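PDB 6G5O: cytochrome P450 from Zobellia galactanivorans, which belongs to the haem-thiolate cytochrome P450 family and carries protoporphyrin IX containing iron inside a mixed, helix-rich fold. Local coordinates for residues A97-K102 / A333-Q338; L33-V38 / A303-P308. All coordinates share one frame; numbering follows the deposited sequence.

Contact 1. Residues A97-K102 / A333-Q338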
ATOM      1  N   ALA A  97      14.412 -17.592  -0.425  1.00 23.63           N
ATOM      2  CA  ALA A  97      15.712 -17.077   0.024  1.00 26.00           C
ATOM      3  C   ALA A  97      16.424 -16.306  -1.058  1.00 25.37           C
ATOM      4  O   ALA A  97      16.998 -15.263  -0.780  1.00 30.78           O
ATOM      5  CB  ALA A  97      16.593 -18.209   0.552  1.00 24.69           C
ATOM      6  N   GLU A  98      16.377 -16.801  -2.288  1.00 30.45           N
ATOM      7  CA  GLU A  98      17.124 -16.166  -3.397  1.00 34.19           C
ATOM      8  C   GLU A  98      16.604 -14.767  -3.655  1.00 29.09           C
ATOM      9  O   GLU A  98      17.389 -13.825  -3.824  1.00 28.09           O
ATOM     10  CB  GLU A  98      17.048 -17.029  -4.658  1.00 44.12           C
ATOM     11  CG  GLU A  98      17.686 -16.403  -5.897  1.00 56.31           C
ATOM     12  CD  GLU A  98      17.703 -17.323  -7.119  1.00 71.22           C
ATOM     13  OE1 GLU A  98      17.030 -18.390  -7.093  1.00 81.78           O
ATOM     14  OE2 GLU A  98      18.384 -16.969  -8.128  1.00 75.92           O
ATOM     15  N   TYR A  99      15.277 -14.621  -3.633  1.00 24.36           N
ATOM     16  CA  TYR A  99      14.619 -13.320  -3.812  1.00 23.21           C
ATOM     17  C   TYR A  99      15.020 -12.350  -2.713  1.00 20.73           C
ATOM     18  O   TYR A  99      15.358 -11.208  -2.990  1.00 20.26           O
ATOM     19  CB  TYR A  99      13.110 -13.536  -3.814  1.00 21.13           C
ATOM     20  CG  TYR A  99      12.180 -12.372  -4.135  1.00 21.01           C
ATOM     21  CD1 TYR A  99      12.086 -11.249  -3.325  1.00 20.21           C
ATOM     22  CD2 TYR A  99      11.255 -12.488  -5.188  1.00 20.74           C
ATOM     23  CE1 TYR A  99      11.163 -10.247  -3.592  1.00 20.67           C
ATOM     24  CE2 TYR A  99      10.360 -11.490  -5.466  1.00 19.62           C
ATOM     25  CZ  TYR A  99      10.300 -10.383  -4.683  1.00 20.39           C
ATOM     26  OH  TYR A  99       9.364  -9.394  -4.988  1.00 21.55           O
ATOM     27  N   GLN A 100      14.944 -12.781  -1.466  1.00 22.35           N
ATOM     28  CA  GLN A 100      15.372 -11.944  -0.353  1.00 24.64           C
ATOM     29  C   GLN A 100      16.853 -11.556  -0.387  1.00 25.31           C
ATOM     30  O   GLN A 100      17.187 -10.466   0.098  1.00 26.13           O
ATOM     31  CB  GLN A 100      15.018 -12.551   1.021  1.00 25.90           C
ATOM     32  CG  GLN A 100      13.535 -12.425   1.308  1.00 25.77           C
ATOM     33  CD  GLN A 100      13.071 -12.953   2.642  1.00 25.16           C
ATOM     34  OE1 GLN A 100      13.747 -12.783   3.683  1.00 23.75           O
ATOM     35  NE2 GLN A 100      11.890 -13.568   2.640  1.00 21.60           N
ATOM     36  N   GLU A 101      17.727 -12.421  -0.908  1.00 27.13           N
ATOM     37  CA  GLU A 101      19.167 -12.053  -1.034  1.00 33.95           C
ATOM     38  C   GLU A 101      19.370 -10.907  -2.017  1.00 33.72           C
ATOM     39  O   GLU A 101      20.171  -9.992  -1.763  1.00 31.38           O
ATOM     40  CB  GLU A 101      20.009 -13.203  -1.579  1.00 41.38           C
ATOM     41  CG  GLU A 101      20.483 -14.202  -0.566  1.00 50.96           C
ATOM     42  CD  GLU A 101      20.723 -15.580  -1.164  1.00 58.49           C
ATOM     43  OE1 GLU A 101      20.980 -15.704  -2.391  1.00 69.96           O
ATOM     44  OE2 GLU A 101      20.628 -16.543  -0.380  1.00 60.12           O
ATOM     45  N   LYS A 102      18.690 -10.993  -3.169  1.00 29.27           N
ATOM     46  CA  LYS A 102      18.795  -9.932  -4.154  1.00 30.02           C
ATOM     47  C   LYS A 102      18.278  -8.614  -3.609  1.00 26.28           C
ATOM     48  O   LYS A 102      18.829  -7.529  -3.895  1.00 26.85           O
ATOM     49  CB  LYS A 102      18.017 -10.274  -5.398  1.00 33.46           C
ATOM     50  CG  LYS A 102      18.542 -11.452  -6.177  1.00 39.55           C
ATOM     51  CD  LYS A 102      17.401 -11.971  -7.042  1.00 48.43           C
ATOM     52  CE  LYS A 102      17.712 -13.271  -7.745  1.00 55.08           C
ATOM     53  NZ  LYS A 102      18.930 -13.168  -8.585  1.00 60.26           N
ATOM     54  N   ALA A 333       1.311  -7.761   0.175  1.00 21.09           N
ATOM     55  CA  ALA A 333       1.684  -7.628   1.573  1.00 20.36           C
ATOM     56  C   ALA A 333       3.021  -8.296   1.871  1.00 21.89           C
ATOM     57  O   ALA A 333       3.866  -7.744   2.606  1.00 19.69           O
ATOM     58  CB  ALA A 333       0.598  -8.188   2.462  1.00 21.87           C
ATOM     59  N   THR A 334       3.215  -9.470   1.278  1.00 23.47           N
ATOM     60  CA  THR A 334       4.441 -10.214   1.428  1.00 24.02           C
ATOM     61  C   THR A 334       5.687  -9.463   0.877  1.00 25.02           C
ATOM     62  O   THR A 334       6.743  -9.363   1.545  1.00 24.55           O
ATOM     63  CB  THR A 334       4.323 -11.567   0.721  1.00 26.54           C
ATOM     64  OG1 THR A 334       3.156 -12.252   1.167  1.00 28.54           O
ATOM     65  CG2 THR A 334       5.532 -12.459   1.065  1.00 27.65           C
ATOM     66  N   HIS A 335       5.553  -8.937  -0.330  1.00 23.65           N
ATOM     67  CA  HIS A 335       6.598  -8.102  -0.936  1.00 22.95           C
ATOM     68  C   HIS A 335       6.955  -6.900  -0.053  1.00 22.95           C
ATOM     69  O   HIS A 335       8.156  -6.628   0.269  1.00 24.26           O
ATOM     70  CB  HIS A 335       6.100  -7.621  -2.315  1.00 23.75           C
ATOM     71  CG  HIS A 335       7.085  -6.791  -3.060  1.00 22.12           C
ATOM     72  ND1 HIS A 335       8.291  -7.294  -3.516  1.00 22.05           N
ATOM     73  CD2 HIS A 335       7.046  -5.493  -3.430  1.00 20.90           C
ATOM     74  CE1 HIS A 335       8.950  -6.323  -4.111  1.00 21.87           C
ATOM     75  NE2 HIS A 335       8.215  -5.226  -4.078  1.00 20.96           N
ATOM     76  N   ALA A 336       5.901  -6.212   0.383  1.00 23.14           N
ATOM     77  CA  ALA A 336       6.036  -5.016   1.192  1.00 23.14           C
ATOM     78  C   ALA A 336       6.702  -5.300   2.540  1.00 24.16           C
ATOM     79  O   ALA A 336       7.569  -4.535   3.015  1.00 22.63           O
ATOM     80  CB  ALA A 336       4.677  -4.401   1.410  1.00 22.95           C
ATOM     81  N   ARG A 337       6.253  -6.376   3.182  1.00 22.96           N
ATOM     82  CA  ARG A 337       6.843  -6.761   4.441  1.00 23.11           C
ATOM     83  C   ARG A 337       8.334  -7.067   4.339  1.00 23.70           C
ATOM     84  O   ARG A 337       9.103  -6.741   5.244  1.00 23.64           O
ATOM     85  CB  ARG A 337       6.145  -7.980   5.011  1.00 22.28           C
ATOM     86  CG  ARG A 337       4.816  -7.669   5.646  1.00 20.95           C
ATOM     87  CD  ARG A 337       4.079  -8.978   5.914  1.00 21.64           C
ATOM     88  NE  ARG A 337       2.883  -8.721   6.671  1.00 21.96           N
ATOM     89  CZ  ARG A 337       1.702  -9.293   6.462  1.00 22.56           C
ATOM     90  NH1 ARG A 337       1.513 -10.189   5.503  1.00 23.06           N
ATOM     91  NH2 ARG A 337       0.697  -8.921   7.229  1.00 23.00           N
ATOM     92  N   GLN A 338       8.742  -7.722   3.263  1.00 24.94           N
ATOM     93  CA  GLN A 338      10.151  -8.022   3.097  1.00 25.92           C
ATOM     94  C   GLN A 338      10.977  -6.756   2.872  1.00 28.01           C
ATOM     95  O   GLN A 338      12.119  -6.621   3.403  1.00 23.14           O
ATOM     96  CB  GLN A 338      10.393  -8.980   1.965  1.00 26.11           C
ATOM     97  CG  GLN A 338       9.767 -10.354   2.029  1.00 27.85           C
ATOM     98  CD  GLN A 338       9.538 -10.882   3.408  1.00 30.49           C
ATOM     99  OE1 GLN A 338      10.458 -10.980   4.204  1.00 29.83           O
ATOM    100  NE2 GLN A 338       8.272 -11.251   3.694  1.00 35.55           N
TER

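Contact 2. Residues L33-V38 / A303-P308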
ATOM      1  N   LEU A  33     -15.590   4.355  10.302  1.00 37.65           N
ATOM      2  CA  LEU A  33     -14.430   4.756  11.072  1.00 38.29           C
ATOM      3  C   LEU A  33     -14.033   3.817  12.211  1.00 35.89           C
ATOM      4  O   LEU A  33     -12.904   3.897  12.698  1.00 32.53           O
ATOM      5  CB  LEU A  33     -14.669   6.147  11.625  1.00 42.04           C
ATOM      6  CG  LEU A  33     -15.006   7.239  10.598  1.00 44.72           C
ATOM      7  CD1 LEU A  33     -15.340   8.530  11.352  1.00 42.63           C
ATOM      8  CD2 LEU A  33     -13.869   7.473   9.602  1.00 41.89           C
ATOM      9  N   ARG A  34     -14.930   2.940  12.638  1.00 36.81           N
ATOM     10  CA  ARG A  34     -14.626   2.015  13.737  1.00 38.51           C
ATOM     11  C   ARG A  34     -14.103   0.668  13.262  1.00 35.35           C
ATOM     12  O   ARG A  34     -14.649   0.082  12.327  1.00 35.20           O
ATOM     13  CB  ARG A  34     -15.878   1.784  14.573  1.00 40.58           C
ATOM     14  CG  ARG A  34     -16.348   3.044  15.290  1.00 43.68           C
ATOM     15  CD  ARG A  34     -17.659   2.820  16.020  1.00 48.39           C
ATOM     16  NE  ARG A  34     -18.094   4.043  16.697  1.00 51.96           N
ATOM     17  CZ  ARG A  34     -19.358   4.321  17.039  1.00 51.48           C
ATOM     18  NH1 ARG A  34     -20.339   3.463  16.763  1.00 46.80           N
ATOM     19  NH2 ARG A  34     -19.635   5.480  17.640  1.00 51.37           N
ATOM     20  N   HIS A  35     -13.081   0.166  13.943  1.00 30.38           N
ATOM     21  CA  HIS A  35     -12.525  -1.170  13.661  1.00 31.73           C
ATOM     22  C   HIS A  35     -13.578  -2.285  13.411  1.00 32.76           C
ATOM     23  O   HIS A  35     -13.521  -2.988  12.398  1.00 32.29           O
ATOM     24  CB  HIS A  35     -11.578  -1.570  14.786  1.00 31.36           C
ATOM     25  CG  HIS A  35     -10.682  -2.731  14.470  1.00 30.49           C
ATOM     26  ND1 HIS A  35     -11.006  -4.036  14.793  1.00 31.80           N
ATOM     27  CD2 HIS A  35      -9.428  -2.774  13.946  1.00 33.54           C
ATOM     28  CE1 HIS A  35     -10.008  -4.834  14.447  1.00 30.96           C
ATOM     29  NE2 HIS A  35      -9.041  -4.098  13.919  1.00 32.85           N
ATOM     30  N   LYS A  36     -14.523  -2.437  14.336  1.00 34.42           N
ATOM     31  CA  LYS A  36     -15.534  -3.524  14.303  1.00 34.35           C
ATOM     32  C   LYS A  36     -16.416  -3.420  13.048  1.00 33.99           C
ATOM     33  O   LYS A  36     -16.755  -4.432  12.434  1.00 32.62           O
ATOM     34  CB  LYS A  36     -16.404  -3.467  15.583  1.00 36.60           C
ATOM     35  CG  LYS A  36     -17.259  -4.715  15.892  1.00 40.88           C
ATOM     36  N   ASP A  37     -16.749  -2.197  12.667  1.00 33.90           N
ATOM     37  CA  ASP A  37     -17.633  -1.960  11.538  1.00 41.81           C
ATOM     38  C   ASP A  37     -16.903  -2.115  10.213  1.00 41.49           C
ATOM     39  O   ASP A  37     -17.484  -2.561   9.207  1.00 36.09           O
ATOM     40  CB  ASP A  37     -18.217  -0.530  11.576  1.00 47.87           C
ATOM     41  CG  ASP A  37     -19.232  -0.324  12.715  1.00 50.73           C
ATOM     42  OD1 ASP A  37     -20.188  -1.124  12.836  1.00 46.13           O
ATOM     43  OD2 ASP A  37     -19.072   0.667  13.471  1.00 58.16           O
ATOM     44  N   VAL A  38     -15.637  -1.690  10.210  1.00 38.98           N
ATOM     45  CA  VAL A  38     -14.783  -1.855   9.037  1.00 37.65           C
ATOM     46  C   VAL A  38     -14.548  -3.329   8.728  1.00 34.87           C
ATOM     47  O   VAL A  38     -14.631  -3.746   7.588  1.00 38.31           O
ATOM     48  CB  VAL A  38     -13.461  -1.097   9.200  1.00 36.68           C
ATOM     49  CG1 VAL A  38     -12.434  -1.582   8.200  1.00 37.02           C
ATOM     50  CG2 VAL A  38     -13.704   0.405   9.027  1.00 35.42           C
ATOM     51  N   ALA A 303     -10.820   1.306  21.434  1.00 30.62           N
ATOM     52  CA  ALA A 303     -11.406   0.088  21.994  1.00 32.17           C
ATOM     53  C   ALA A 303     -10.593  -1.161  21.626  1.00 34.08           C
ATOM     54  O   ALA A 303     -10.857  -2.241  22.184  1.00 36.92           O
ATOM     55  CB  ALA A 303     -12.862  -0.084  21.535  1.00 31.01           C
ATOM     56  N   VAL A 304      -9.627  -1.029  20.696  1.00 33.30           N
ATOM     57  CA  VAL A 304      -8.874  -2.180  20.193  1.00 29.26           C
ATOM     58  C   VAL A 304      -7.395  -2.125  20.453  1.00 26.49           C
ATOM     59  O   VAL A 304      -6.800  -3.135  20.738  1.00 24.96           O
ATOM     60  CB  VAL A 304      -9.090  -2.367  18.675  1.00 32.56           C
ATOM     61  CG1 VAL A 304      -8.286  -3.558  18.170  1.00 32.87           C
ATOM     62  CG2 VAL A 304     -10.575  -2.561  18.347  1.00 32.60           C
ATOM     63  N   PHE A 305      -6.773  -0.962  20.312  1.00 26.62           N
ATOM     64  CA  PHE A 305      -5.345  -0.834  20.477  1.00 25.03           C
ATOM     65  C   PHE A 305      -5.025   0.008  21.712  1.00 29.66           C
ATOM     66  O   PHE A 305      -5.499   1.121  21.867  1.00 31.81           O
ATOM     67  CB  PHE A 305      -4.690  -0.199  19.230  1.00 26.36           C
ATOM     68  CG  PHE A 305      -5.045  -0.880  17.907  1.00 24.26           C
ATOM     69  CD1 PHE A 305      -6.192  -0.518  17.203  1.00 25.48           C
ATOM     70  CD2 PHE A 305      -4.281  -1.897  17.418  1.00 23.46           C
ATOM     71  CE1 PHE A 305      -6.542  -1.127  15.988  1.00 25.22           C
ATOM     72  CE2 PHE A 305      -4.631  -2.547  16.229  1.00 24.83           C
ATOM     73  CZ  PHE A 305      -5.749  -2.156  15.496  1.00 24.26           C
ATOM     74  N   GLU A 306      -4.247  -0.560  22.616  1.00 30.44           N
ATOM     75  CA  GLU A 306      -3.627   0.208  23.679  1.00 34.58           C
ATOM     76  C   GLU A 306      -2.623   1.176  23.079  1.00 31.38           C
ATOM     77  O   GLU A 306      -1.921   0.808  22.171  1.00 39.53           O
ATOM     78  CB  GLU A 306      -2.885  -0.745  24.664  1.00 37.15           C
ATOM     79  CG  GLU A 306      -2.652  -0.192  26.091  1.00 39.78           C
ATOM     80  CD  GLU A 306      -3.962  -0.015  26.877  1.00 39.01           C
ATOM     81  OE1 GLU A 306      -4.904  -0.822  26.688  1.00 36.68           O
ATOM     82  OE2 GLU A 306      -4.056   0.937  27.673  1.00 40.76           O
ATOM     83  N   ASN A 307      -2.532   2.389  23.619  1.00 32.82           N
ATOM     84  CA  ASN A 307      -1.599   3.443  23.134  1.00 31.84           C
ATOM     85  C   ASN A 307      -1.712   3.576  21.618  1.00 29.78           C
ATOM     86  O   ASN A 307      -0.754   3.366  20.908  1.00 24.75           O
ATOM     87  CB  ASN A 307      -0.146   3.116  23.482  1.00 34.36           C
ATOM     88  CG  ASN A 307       0.080   2.872  24.967  1.00 39.84           C
ATOM     89  OD1 ASN A 307      -0.173   3.760  25.776  1.00 44.62           O
ATOM     90  ND2 ASN A 307       0.642   1.693  25.324  1.00 34.66           N
ATOM     91  N   PRO A 308      -2.905   3.873  21.106  1.00 29.37           N
ATOM     92  CA  PRO A 308      -3.075   3.779  19.658  1.00 27.73           C
ATOM     93  C   PRO A 308      -2.334   4.847  18.868  1.00 30.13           C
ATOM     94  O   PRO A 308      -2.048   4.635  17.679  1.00 32.74           O
ATOM     95  CB  PRO A 308      -4.593   3.944  19.460  1.00 29.77           C
ATOM     96  CG  PRO A 308      -5.092   4.595  20.687  1.00 30.61           C
ATOM     97  CD  PRO A 308      -4.152   4.204  21.807  1.00 28.70           C
TER

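Contact 1. Residues A97-K102 / A333-Q338
Tyr99 OH meets His335 ND1 at 2.8 Å, a hydrogen bond that ties together two helices of the cytochrome P450 fold: helix 97-117, probably helix D, and helix 333-350, probably the L helix beside the haem. Each group arrives at the other's edge. The phenol oxygen lies near the imidazole plane, where a ring nitrogen can bond, and ND1 lies in the plane of the tyrosine ring, while the two side chains cross at about a right angle. Both rings swing away from their own backbone nitrogens (chi1 -173° for Tyr99), which carries their polar atoms into the gap between the helices. Tyrosine suits this buried place because it offers a long hydrophobic body, resting on Leu137 and Leu138 of helix 122-139, and one polar atom at its end. His335 packs on Ala134 of that same helix and comes within about 4 Å of the haem, so the Tyr99 bond is made to a residue that also lies beside the cofactor.

Beside this bond, the partly exposed amides of Gln100 and Gln338 lie nearly parallel, their planes 18° apart. Gln100 NE2 approaches Gln338 OE1 to 3.3 Å, but the angle is too poor for a hydrogen bond; the NE2 partner is Pro94 O. The Gln338 chain bends at chi2 and folds back on its own helix. There Thr334 O accepts both Gln338 N, at 3.1 Å, and Gln338 NE2, at 3.2 Å, from opposite faces of its carbonyl plane.

Contact 2. Residues L33-V38 / A303-P308
The His35 imidazole has Val304 CG1 over the centre of one face, 4.2 Å from the ring centroid and 5° off the normal, a clear CH-pi contact. Phe305 turns an edge toward the face of His35 in an offset edge-to-face pair, with centroids 5.6 Å apart and planes at 80°. Val304 CG1 also covers part of one Phe305 face, offset toward the rim, so this methyl serves both rings. Its position follows from chi1 of 179°, which leaves CG2 to rest on His35 CB at 3.8 Å.

The pairing sets the first turn of helix 35-43, probably the B helix of the P450 fold, against the irregular chain after helix 295-298. Histidine suits its place by combining a flat surface for Val304 with a polar edge, where NE2 bonds to Pro319 O. Asp301 joins the same two parts, with OD2 taking His35 N and OD1 taking Ala303 N. Phe305 has a further cation-pi partner in Arg262, consistent with the arginine of the family's ExxR motif. Across the two segments the contact is thus apolar and aromatic, and the His35 ring is probably kept in this orientation by its NE2 bond, with Asp301 tying the two backbones.

In the fold
The two contacts lie apart in the single chain, their centres 30 Å and their nearest atoms about 12 Å from each other. Their segments alternate in sequence, 33-38, 97-102, 303-308 and 333-338, so each pairs an early element with a late one. Contact 1 joins two helices, one of which brings His335 to within about 4 Å of the haem; contact 2 joins a short helix, just after strand 29-32 of the mixed sheet, to a loop, and its histidine is about 12 Å from the cofactor. From 303-308 the chain runs on to helix 333-350, a course that in P450s includes the cysteine loop. Both contacts bring a segment from the first third of the chain against one from the last third.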